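Local coordinates for cytochrome P450 268A2 Cyp268A2 (Mycobacterium marinum, PDB 6BLD), which belongs to the cytochrome P450 family of haem proteins and holds a protoporphyrin IX with its iron beside a ligand pocket, at residues A216-R224 against L231-E239. Numbering follows the deposited sequence.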
loop_
_atom_site.group_PDB
_atom_site.type_symbol
_atom_site.label_atom_id
_atom_site.label_comp_id
_atom_site.label_asym_id
_atom_site.label_seq_id
_atom_site.Cartn_x
_atom_site.Cartn_y
_atom_site.Cartn_z
ATOM N N ALA A 216 -2.343 19.233 7.694
ATOM C CA ALA A 216 -3.637 19.268 7.021
ATOM C C ALA A 216 -4.434 20.507 7.413
ATOM O O ALA A 216 -5.053 21.149 6.557
ATOM C CB ALA A 216 -4.428 17.998 7.335
ATOM N N ALA A 217 -4.429 20.864 8.701
ATOM C CA ALA A 217 -5.155 22.052 9.136
ATOM C C ALA A 217 -4.548 23.320 8.547
ATOM O O ALA A 217 -5.277 24.245 8.170
ATOM C CB ALA A 217 -5.180 22.127 10.662
ATOM N N SER A 218 -3.217 23.380 8.457
ATOM C CA SER A 218 -2.565 24.558 7.893
ATOM C C SER A 218 -2.829 24.678 6.397
ATOM O O SER A 218 -3.079 25.779 5.892
ATOM C CB SER A 218 -1.061 24.509 8.167
ATOM O OG SER A 218 -0.785 24.741 9.537
ATOM N N LEU A 219 -2.777 23.558 5.672
ATOM C CA LEU A 219 -3.020 23.607 4.233
ATOM C C LEU A 219 -4.494 23.848 3.930
ATOM O O LEU A 219 -4.828 24.560 2.978
ATOM C CB LEU A 219 -2.534 22.318 3.574
ATOM C CG LEU A 219 -1.967 22.487 2.163
ATOM C CD1 LEU A 219 -0.553 23.036 2.227
ATOM C CD2 LEU A 219 -1.993 21.173 1.402
ATOM N N ALA A 220 -5.392 23.275 4.734
ATOM C CA ALA A 220 -6.819 23.497 4.521
ATOM C C ALA A 220 -7.177 24.964 4.712
ATOM O O ALA A 220 -7.920 25.545 3.912
ATOM C CB ALA A 220 -7.634 22.617 5.468
ATOM N N ALA A 221 -6.658 25.581 5.775
ATOM C CA ALA A 221 -6.902 27.002 5.996
ATOM C C ALA A 221 -6.275 27.856 4.902
ATOM O O ALA A 221 -6.830 28.898 4.537
ATOM C CB ALA A 221 -6.377 27.419 7.370
ATOM N N GLU A 222 -5.128 27.433 4.363
ATOM C CA GLU A 222 -4.495 28.191 3.288
ATOM C C GLU A 222 -5.308 28.113 2.003
ATOM O O GLU A 222 -5.465 29.116 1.299
ATOM C CB GLU A 222 -3.074 27.681 3.053
ATOM C CG GLU A 222 -2.409 28.267 1.817
ATOM C CD GLU A 222 -1.360 27.349 1.221
ATOM O OE1 GLU A 222 -0.227 27.317 1.747
ATOM O OE2 GLU A 222 -1.667 26.660 0.226
ATOM N N ARG A 223 -5.844 26.931 1.689
ATOM C CA ARG A 223 -6.536 26.738 0.420
ATOM C C ARG A 223 -7.968 27.256 0.464
ATOM O O ARG A 223 -8.541 27.558 -0.586
ATOM C CB ARG A 223 -6.516 25.270 0.010
ATOM C CG ARG A 223 -5.134 24.731 -0.266
ATOM C CD ARG A 223 -4.518 25.399 -1.487
ATOM N NE ARG A 223 -3.627 24.506 -2.230
ATOM C CZ ARG A 223 -2.412 24.837 -2.665
ATOM N NH1 ARG A 223 -1.689 23.945 -3.331
ATOM N NH2 ARG A 223 -1.920 26.050 -2.451
ATOM N N ARG A 224 -8.563 27.376 1.651
ATOM C CA ARG A 224 -9.899 27.959 1.739
ATOM C C ARG A 224 -9.872 29.467 1.510
ATOM O O ARG A 224 -10.856 30.041 1.032
ATOM C CB ARG A 224 -10.528 27.625 3.093
ATOM C CG ARG A 224 -10.988 26.178 3.213
ATOM C CD ARG A 224 -11.879 25.972 4.431
ATOM N NE ARG A 224 -12.008 24.558 4.767
ATOM C CZ ARG A 224 -11.356 23.967 5.765
ATOM N NH1 ARG A 224 -10.535 24.672 6.531
ATOM N NH2 ARG A 224 -11.528 22.673 5.998
ATOM N N LEU A 231 -5.259 19.109 -5.661
ATOM C CA LEU A 231 -6.142 18.089 -5.110
ATOM C C LEU A 231 -6.775 18.546 -3.803
ATOM O O LEU A 231 -7.978 18.356 -3.590
ATOM C CB LEU A 231 -5.352 16.800 -4.903
ATOM C CG LEU A 231 -6.105 15.483 -4.780
ATOM C CD1 LEU A 231 -5.266 14.403 -5.410
ATOM C CD2 LEU A 231 -6.371 15.171 -3.325
ATOM N N PHE A 232 -5.980 19.144 -2.915
ATOM C CA PHE A 232 -6.493 19.574 -1.619
ATOM C C PHE A 232 -7.442 20.757 -1.749
ATOM O O PHE A 232 -8.399 20.868 -0.974
ATOM C CB PHE A 232 -5.329 19.932 -0.696
ATOM C CG PHE A 232 -5.555 19.567 0.741
ATOM C CD1 PHE A 232 -5.992 18.298 1.087
ATOM C CD2 PHE A 232 -5.335 20.492 1.747
ATOM C CE1 PHE A 232 -6.200 17.961 2.408
ATOM C CE2 PHE A 232 -5.539 20.160 3.069
ATOM C CZ PHE A 232 -5.971 18.892 3.400
ATOM N N SER A 233 -7.188 21.651 -2.707
ATOM C CA SER A 233 -8.057 22.807 -2.902
ATOM C C SER A 233 -9.488 22.376 -3.181
ATOM O O SER A 233 -10.436 22.895 -2.581
ATOM C CB SER A 233 -7.538 23.666 -4.053
ATOM O OG SER A 233 -6.308 24.285 -3.731
ATOM N N ALA A 234 -9.663 21.428 -4.104
ATOM C CA ALA A 234 -11.002 20.964 -4.440
ATOM C C ALA A 234 -11.666 20.267 -3.261
ATOM O O ALA A 234 -12.888 20.352 -3.103
ATOM C CB ALA A 234 -10.945 20.031 -5.649
ATOM N N LEU A 235 -10.883 19.589 -2.420
ATOM C CA LEU A 235 -11.462 18.871 -1.290
ATOM C C LEU A 235 -11.965 19.834 -0.220
ATOM O O LEU A 235 -13.101 19.711 0.254
ATOM C CB LEU A 235 -10.435 17.903 -0.704
ATOM C CG LEU A 235 -10.863 17.193 0.581
ATOM C CD1 LEU A 235 -11.724 15.982 0.261
ATOM C CD2 LEU A 235 -9.652 16.795 1.403
ATOM N N VAL A 236 -11.132 20.801 0.177
ATOM C CA VAL A 236 -11.497 21.705 1.265
ATOM C C VAL A 236 -12.474 22.788 0.841
ATOM O O VAL A 236 -13.073 23.439 1.706
ATOM C CB VAL A 236 -10.245 22.366 1.874
ATOM C CG1 VAL A 236 -9.192 21.314 2.193
ATOM C CG2 VAL A 236 -9.681 23.425 0.935
ATOM N N ASN A 237 -12.657 23.001 -0.462
ATOM C CA ASN A 237 -13.580 24.009 -0.965
ATOM C C ASN A 237 -14.869 23.415 -1.513
ATOM O O ASN A 237 -15.768 24.170 -1.898
ATOM C CB ASN A 237 -12.903 24.851 -2.054
ATOM C CG ASN A 237 -11.821 25.756 -1.501
ATOM O OD1 ASN A 237 -12.107 26.730 -0.805
ATOM N ND2 ASN A 237 -10.568 25.440 -1.811
ATOM N N ALA A 238 -14.984 22.093 -1.560
ATOM C CA ALA A 238 -16.168 21.456 -2.116
ATOM C C ALA A 238 -17.349 21.564 -1.161
ATOM O O ALA A 238 -17.189 21.650 0.061
ATOM C CB ALA A 238 -15.895 19.986 -2.429
ATOM N N GLU A 239 -18.547 21.556 -1.736
ATOM C CA GLU A 239 -19.790 21.559 -0.976
ATOM C C GLU A 239 -20.366 20.149 -1.003
ATOM O O GLU A 239 -20.847 19.688 -2.043
ATOM C CB GLU A 239 -20.777 22.571 -1.551
ATOM C CG GLU A 239 -21.536 23.374 -0.505
ATOM C CD GLU A 239 -20.679 24.445 0.147
ATOM O OE1 GLU A 239 -21.128 25.034 1.153
ATOM O OE2 GLU A 239 -19.558 24.699 -0.345
HETATM O O HOH W 1 -13.317 21.785 4.158
#
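Asn237 ND2 is gripped by two backbone carbonyls, Ser233 O, four residues earlier, at 2.7 Å and, across the contact, Arg223 O at 3.2 Å. The two segments belong to a nearly perpendicular pair of consecutive helices in the cytochrome P450 fold, G and H in the family's usual lettering, and their segment axes cross at -79°. The bond to Arg223 O is nearly straight (166° at the hydrogen) and lies in the amide plane of Asn237, yet its donor stands above the carbonyl plane, 61° out of it. Both bonds together should fix the rotation of this amide.

Next to it in sequence, Val236 packs against the facing helix: CG1 meets Ala220 CB at 3.9 Å and lies over one face of the Phe232 ring, offset toward its rim, while CG2 touches Arg223 CB and Arg224 CG. The edge of the ring points at the backbone of helix 201-225, CE2 coming 3.5 Å from Ala220 N, and Leu219 CD2 approaches CD2 of Phe232 obliquely at 3.4 Å. Val250 of helix 247-278 and Val170 of helix 160-170 also touch Phe232, tying the pair to the helical core.

The two arginines end differently. Arg223 CD lies 3.1 Å from Ser233 OG, while its guanidinium, on a chain bent at chi2 and chi3, pairs with Glu222 and with Asp230, just before the second helix; Asp230 also binds Ser233 OG. Arg224, extended from CG to NE, makes a weak bond from NE to Val236 O, supplemented by a water that accepts from Arg224 NH2 at 2.7 Å, in the guanidinium plane, and probably donates to Val236 O.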